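Local coordinates for ABM domain-containing protein (Deinococcus radiodurans, PDB 3E8O) that is of unknown function but, as a member of the antibiotic biosynthesis monooxygenase family, may act as an oxygenase built on a dimeric ferredoxin-like fold, at residues T18-G24 with K105-A111; H35-L39 with A95-V101. All coordinates share one frame; numbering follows the deposited sequence. Where two conformers were deposited one is given.

Contact 1. Residues T18-G24 with K105-A111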
loop_
_atom_site.group_PDB
_atom_site.type_symbol
_atom_site.label_atom_id
_atom_site.label_comp_id
_atom_site.label_asym_id
_atom_site.label_seq_id
_atom_site.Cartn_x
_atom_site.Cartn_y
_atom_site.Cartn_z
ATOM N N THR A 18 11.863 -1.104 -16.935
ATOM C CA THR A 18 11.255 -0.088 -16.000
ATOM C C THR A 18 10.358 -0.794 -14.988
ATOM O O THR A 18 9.480 -1.560 -15.373
ATOM C CB THR A 18 10.412 0.978 -16.750
ATOM O OG1 THR A 18 11.214 1.624 -17.765
ATOM C CG2 THR A 18 9.822 2.029 -15.740
HETATM N N MSE A 19 10.634 -0.547 -13.697
HETATM C CA MSE A 19 9.839 -1.160 -12.615
HETATM C C MSE A 19 8.421 -0.681 -12.750
HETATM O O MSE A 19 8.155 0.422 -13.237
HETATM C CB MSE A 19 10.352 -0.824 -11.222
HETATM C CG MSE A 19 9.766 -1.668 -10.099
HETATM SE SE MSE A 19 10.468 -1.272 -8.301
HETATM C CE MSE A 19 9.338 0.206 -7.915
ATOM N N VAL A 20 7.510 -1.524 -12.331
ATOM C CA VAL A 20 6.070 -1.221 -12.395
ATOM C C VAL A 20 5.483 -1.359 -11.000
ATOM O O VAL A 20 5.755 -2.332 -10.286
ATOM C CB VAL A 20 5.325 -2.201 -13.324
ATOM C CG1 VAL A 20 3.841 -1.887 -13.413
ATOM C CG2 VAL A 20 5.982 -2.178 -14.712
ATOM N N ILE A 21 4.671 -0.382 -10.629
ATOM C CA ILE A 21 3.964 -0.382 -9.353
ATOM C C ILE A 21 2.505 -0.628 -9.610
ATOM O O ILE A 21 1.912 0.027 -10.460
ATOM C CB ILE A 21 4.107 0.962 -8.674
ATOM C CG1 ILE A 21 5.577 1.220 -8.282
ATOM C CG2 ILE A 21 3.130 1.056 -7.490
ATOM C CD1 ILE A 21 5.823 2.661 -7.767
ATOM N N SER A 22 1.940 -1.590 -8.892
ATOM C CA SER A 22 0.478 -1.857 -8.942
ATOM C C SER A 22 -0.159 -1.455 -7.622
ATOM O O SER A 22 0.390 -1.728 -6.539
ATOM C CB SER A 22 0.231 -3.353 -9.146
ATOM O OG SER A 22 -1.110 -3.661 -9.500
ATOM N N HIS A 23 -1.332 -0.834 -7.701
ATOM C CA HIS A 23 -2.149 -0.444 -6.532
ATOM C C HIS A 23 -3.547 -0.988 -6.715
ATOM O O HIS A 23 -4.212 -0.718 -7.721
ATOM C CB HIS A 23 -2.174 1.083 -6.384
ATOM C CG HIS A 23 -3.065 1.580 -5.296
ATOM N ND1 HIS A 23 -2.821 1.310 -3.970
ATOM C CD2 HIS A 23 -4.256 2.237 -5.340
ATOM C CE1 HIS A 23 -3.785 1.851 -3.236
ATOM N NE2 HIS A 23 -4.665 2.423 -4.049
ATOM N N GLY A 24 -3.946 -1.834 -5.771
ATOM C CA GLY A 24 -5.262 -2.449 -5.813
ATOM C C GLY A 24 -6.006 -2.258 -4.536
ATOM O O GLY A 24 -5.429 -2.223 -3.437
ATOM N N LYS A 105 -10.301 -3.415 -7.763
ATOM C CA LYS A 105 -9.792 -2.571 -8.834
ATOM C C LYS A 105 -8.297 -2.454 -8.699
ATOM O O LYS A 105 -7.800 -2.136 -7.628
ATOM C CB LYS A 105 -10.437 -1.177 -8.862
ATOM C CG LYS A 105 -10.032 -0.346 -10.087
ATOM C CD LYS A 105 -10.665 0.960 -10.182
ATOM C CE LYS A 105 -10.132 1.760 -11.361
ATOM N NZ LYS A 105 -10.507 1.153 -12.679
ATOM N N ILE A 106 -7.615 -2.727 -9.795
ATOM C CA ILE A 106 -6.147 -2.636 -9.824
ATOM C C ILE A 106 -5.701 -1.783 -10.991
ATOM O O ILE A 106 -6.190 -1.940 -12.108
ATOM C CB ILE A 106 -5.512 -4.045 -9.961
ATOM C CG1 ILE A 106 -5.940 -5.013 -8.841
ATOM C CG2 ILE A 106 -3.968 -3.975 -10.002
ATOM C CD1 ILE A 106 -5.389 -6.452 -9.018
ATOM N N THR A 107 -4.830 -0.842 -10.672
ATOM C CA THR A 107 -4.206 0.062 -11.674
ATOM C C THR A 107 -2.699 -0.009 -11.442
ATOM O O THR A 107 -2.262 -0.022 -10.322
ATOM C CB THR A 107 -4.729 1.517 -11.535
ATOM O OG1 THR A 107 -6.158 1.477 -11.440
ATOM C CG2 THR A 107 -4.235 2.388 -12.731
ATOM N N ALA A 108 -1.958 -0.059 -12.527
ATOM C CA ALA A 108 -0.487 -0.133 -12.501
ATOM C C ALA A 108 0.090 1.101 -13.165
ATOM O O ALA A 108 -0.561 1.746 -13.987
ATOM C CB ALA A 108 0.018 -1.399 -13.165
ATOM N N TYR A 109 1.356 1.352 -12.848
ATOM C CA TYR A 109 2.070 2.538 -13.354
ATOM C C TYR A 109 3.536 2.198 -13.487
ATOM O O TYR A 109 4.116 1.616 -12.586
ATOM C CB TYR A 109 1.978 3.737 -12.368
ATOM C CG TYR A 109 0.583 4.063 -11.905
ATOM C CD1 TYR A 109 0.004 3.386 -10.839
ATOM C CD2 TYR A 109 -0.154 5.050 -12.518
ATOM C CE1 TYR A 109 -1.280 3.658 -10.423
ATOM C CE2 TYR A 109 -1.444 5.322 -12.110
ATOM C CZ TYR A 109 -2.011 4.619 -11.067
ATOM O OH TYR A 109 -3.298 4.937 -10.668
ATOM N N GLU A 110 4.127 2.527 -14.625
ATOM C CA GLU A 110 5.584 2.433 -14.752
ATOM C C GLU A 110 6.166 3.493 -13.837
ATOM O O GLU A 110 5.674 4.623 -13.724
ATOM C CB GLU A 110 6.042 2.625 -16.189
ATOM C CG GLU A 110 5.656 1.409 -16.998
ATOM C CD GLU A 110 6.289 1.338 -18.361
ATOM O OE1 GLU A 110 5.951 2.200 -19.181
ATOM O OE2 GLU A 110 7.093 0.412 -18.616
ATOM N N ALA A 111 7.236 3.109 -13.173
ATOM C CA ALA A 111 7.905 3.933 -12.166
ATOM C C ALA A 111 9.251 4.406 -12.636
ATOM O O ALA A 111 9.978 3.681 -13.285
ATOM C CB ALA A 111 8.080 3.110 -10.856
HETATM O O HOH W 1 8.190 -2.183 -17.748
HETATM O O HOH W 2 11.943 1.885 -13.111
HETATM O O HOH W 3 -6.075 1.197 -8.372
#
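Lys105 O lies 3.1 Å from Gly24 CA, a CA-H...O contact at one end of an antiparallel pairing in the ferredoxin-like sheet. At Ile106, CG1 is near Gly24 CA. Thr107 and His23 form a hydrogen-bonded pair, with His23 N to Thr107 O (2.9 Å) almost straight at 174°; a water joins His23 O to Thr107 OG1. Ala108 CB packs on Val20 CG1 on the face covered by helix 77-84. Tyr109 pairs with Ile21; its N reaches Ile21 O (2.8 Å) at a more bent 144°, and that same oxygen sits at the edge of the phenol ring, near its plane. Glu110 OE2 accepts a hydrogen bond from a water that also donates to Thr18 O. Ala111 N donates to Met19 O (2.8 Å), and a second water links its O to Met19 N. Ile21 holds CG1 anti to its carbonyl carbon (chi1 -66°) and extends beyond it, which carries CD1 to Ala111 CB (3.9 Å). Thr107 and Tyr109 thus spend their backbone N and O on strand 20-27, while residues 106-108 also pair with a strand of the second subunit, so the sheet runs on across the interface.

Contact 2. Residues H35-L39 with A95-V101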
loop_
_atom_site.group_PDB
_atom_site.type_symbol
_atom_site.label_atom_id
_atom_site.label_comp_id
_atom_site.label_asym_id
_atom_site.label_seq_id
_atom_site.Cartn_x
_atom_site.Cartn_y
_atom_site.Cartn_z
ATOM N N HIS A 35 -12.392 -14.578 5.775
ATOM C CA HIS A 35 -12.074 -15.412 4.622
ATOM C C HIS A 35 -11.213 -14.645 3.610
ATOM O O HIS A 35 -10.253 -15.165 3.046
ATOM C CB HIS A 35 -13.356 -15.958 3.945
ATOM C CG HIS A 35 -14.161 -16.884 4.825
ATOM N ND1 HIS A 35 -15.537 -16.834 4.901
ATOM C CD2 HIS A 35 -13.772 -17.828 5.715
ATOM C CE1 HIS A 35 -15.962 -17.732 5.777
ATOM N NE2 HIS A 35 -14.913 -18.355 6.274
ATOM N N LEU A 36 -11.530 -13.366 3.432
ATOM C CA LEU A 36 -10.755 -12.589 2.462
ATOM C C LEU A 36 -9.324 -12.340 2.949
ATOM O O LEU A 36 -8.361 -12.400 2.181
ATOM C CB LEU A 36 -11.440 -11.282 2.123
ATOM C CG LEU A 36 -10.724 -10.427 1.067
ATOM C CD1 LEU A 36 -10.435 -11.158 -0.244
ATOM C CD2 LEU A 36 -11.487 -9.102 0.823
ATOM N N ARG A 37 -9.187 -12.138 4.246
ATOM C CA ARG A 37 -7.846 -11.911 4.790
ATOM C C ARG A 37 -6.992 -13.139 4.564
ATOM O O ARG A 37 -5.850 -13.057 4.198
ATOM C CB ARG A 37 -7.867 -11.540 6.290
ATOM C CG ARG A 37 -8.531 -10.223 6.593
ATOM C CD ARG A 37 -8.438 -9.856 8.069
ATOM N NE ARG A 37 -9.253 -8.709 8.392
ATOM C CZ ARG A 37 -10.500 -8.729 8.839
ATOM N NH1 ARG A 37 -11.089 -9.855 9.189
ATOM N NH2 ARG A 37 -11.149 -7.603 8.960
ATOM N N GLN A 38 -7.570 -14.301 4.833
ATOM C CA GLN A 38 -6.856 -15.553 4.653
ATOM C C GLN A 38 -6.441 -15.754 3.201
ATOM O O GLN A 38 -5.328 -16.160 2.892
ATOM C CB GLN A 38 -7.683 -16.765 5.165
ATOM C CG GLN A 38 -6.926 -18.073 4.957
ATOM C CD GLN A 38 -7.678 -19.333 5.244
ATOM O OE1 GLN A 38 -8.834 -19.504 4.856
ATOM N NE2 GLN A 38 -6.986 -20.265 5.887
ATOM N N LEU A 39 -7.371 -15.464 2.307
ATOM C CA LEU A 39 -7.107 -15.581 0.852
ATOM C C LEU A 39 -5.994 -14.653 0.404
ATOM O O LEU A 39 -5.099 -15.045 -0.342
ATOM C CB LEU A 39 -8.382 -15.292 0.074
ATOM C CG LEU A 39 -8.280 -15.310 -1.454
ATOM C CD1 LEU A 39 -7.806 -16.650 -2.009
ATOM C CD2 LEU A 39 -9.661 -14.906 -2.044
ATOM N N ALA A 95 -12.464 -17.115 -6.494
ATOM C CA ALA A 95 -12.731 -17.204 -5.053
ATOM C C ALA A 95 -13.416 -15.929 -4.537
ATOM O O ALA A 95 -14.297 -15.964 -3.634
ATOM C CB ALA A 95 -11.433 -17.558 -4.265
ATOM N N LEU A 96 -13.022 -14.797 -5.098
ATOM C CA LEU A 96 -13.612 -13.513 -4.697
ATOM C C LEU A 96 -15.097 -13.467 -4.995
ATOM O O LEU A 96 -15.905 -12.928 -4.222
ATOM C CB LEU A 96 -12.922 -12.327 -5.378
ATOM C CG LEU A 96 -11.478 -12.056 -4.990
ATOM C CD1 LEU A 96 -10.886 -10.929 -5.883
ATOM C CD2 LEU A 96 -11.305 -11.717 -3.516
ATOM N N LYS A 97 -15.467 -14.078 -6.111
ATOM C CA LYS A 97 -16.876 -14.098 -6.541
ATOM C C LYS A 97 -17.696 -14.736 -5.467
ATOM O O LYS A 97 -18.815 -14.323 -5.140
ATOM C CB LYS A 97 -17.092 -14.854 -7.882
ATOM C CG LYS A 97 -16.712 -14.068 -9.122
ATOM C CD LYS A 97 -17.141 -14.757 -10.479
ATOM C CE LYS A 97 -16.496 -16.110 -10.708
ATOM N NZ LYS A 97 -16.764 -16.710 -12.089
ATOM N N HIS A 98 -17.114 -15.760 -4.897
ATOM C CA HIS A 98 -17.806 -16.533 -3.878
ATOM C C HIS A 98 -17.873 -15.911 -2.501
ATOM O O HIS A 98 -18.662 -16.322 -1.640
ATOM C CB HIS A 98 -17.286 -17.955 -3.873
ATOM C CG HIS A 98 -17.617 -18.654 -5.150
ATOM N ND1 HIS A 98 -18.881 -19.144 -5.420
ATOM C CD2 HIS A 98 -16.901 -18.813 -6.287
ATOM C CE1 HIS A 98 -18.896 -19.646 -6.642
ATOM N NE2 HIS A 98 -17.710 -19.452 -7.192
ATOM N N LEU A 99 -17.033 -14.901 -2.311
ATOM C CA LEU A 99 -17.028 -14.117 -1.094
ATOM C C LEU A 99 -17.836 -12.822 -1.318
ATOM O O LEU A 99 -17.871 -11.907 -0.465
ATOM C CB LEU A 99 -15.576 -13.784 -0.659
ATOM C CG LEU A 99 -14.660 -14.942 -0.277
ATOM C CD1 LEU A 99 -13.290 -14.382 0.084
ATOM C CD2 LEU A 99 -15.269 -15.724 0.894
ATOM N N ASN A 100 -18.462 -12.772 -2.488
ATOM C CA ASN A 100 -19.212 -11.591 -2.979
ATOM C C ASN A 100 -18.396 -10.323 -2.880
ATOM O O ASN A 100 -18.903 -9.229 -2.560
ATOM C CB ASN A 100 -20.569 -11.370 -2.287
ATOM C CG ASN A 100 -21.513 -10.415 -3.088
ATOM O OD1 ASN A 100 -21.594 -10.411 -4.361
ATOM N ND2 ASN A 100 -22.248 -9.611 -2.332
ATOM N N VAL A 101 -17.103 -10.496 -3.155
ATOM C CA VAL A 101 -16.186 -9.342 -3.263
ATOM C C VAL A 101 -16.227 -8.909 -4.709
ATOM O O VAL A 101 -15.733 -9.613 -5.583
ATOM C CB VAL A 101 -14.746 -9.687 -2.867
ATOM C CG1 VAL A 101 -13.790 -8.514 -3.215
ATOM C CG2 VAL A 101 -14.708 -10.096 -1.391
#
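Leu36 and Leu39 both carry CG anti to the backbone N (chi1 -178° and 177°), which sends their branches across to Leu96 and Leu99, where CG instead lies anti to the carbonyl carbon. The four leucines join helix 33-47 to the C-terminal end of helix 87-98, two helices on one face of the ferredoxin-like alpha/beta fold. The contact is apolar throughout. Leu36 divides its branches: CD1 meets Leu96 CD2 at 3.4 Å, tighter than usual van der Waals contact, and CD2 turns to Val101 CG2 at 4.0 Å, the two side chains crossing at about a right angle. One turn on, Leu39 relies on a single methyl, CD2, which touches both Ala95 CB (3.9 Å) and Leu96 CD2. Leu96 CD2 thus lies against methyls from two successive turns of the facing helix. Leu99 splits in a similar way, CD1 lying against the backbone of Leu36 at its CA (3.9 Å), and CD2 against His35 CB (3.6 Å); the end of the imidazole leads away. Beneath, Leu26 of strand 20-27 touches Leu36, Leu96 and Val101, tying the helix pair to the sheet, and Ala28 meets Leu36 and Val101 from the loop that follows. Helix 87-98 ends in a Schellman motif, with Asn100 as the C-prime residue at positive phi (50°). This turn of the chain brings Val101 back toward the first helix. Its bonds are Asn100 N to Lys97 O and Val101 N to Leu96 O (2.9 Å), and Leu96 O also accepts from Leu99 N (3.0 Å), the two donors arriving from opposite faces of its carbonyl plane.

Contact 1 and contact 2 lie on opposite sides of the chain's centre, their own centres about 22 Å apart, and are related only through their adjoining places in the sequence. Along the chain the order is strand 20-27, helix 33-47, helix 87-98, strand 105-110, so the helix pairing of contact 2 falls between the two strands paired in contact 1. Each helix is the neighbour in sequence of one of these strands. Strands 20-27 and 105-110 sit side by side in the four-stranded antiparallel sheet, and Leu26, farther along the first, reaches the helices. Through strand 105-110 contact 1 leads the sheet on into the second subunit, while contact 2 packs together the helices that adjoin its strands.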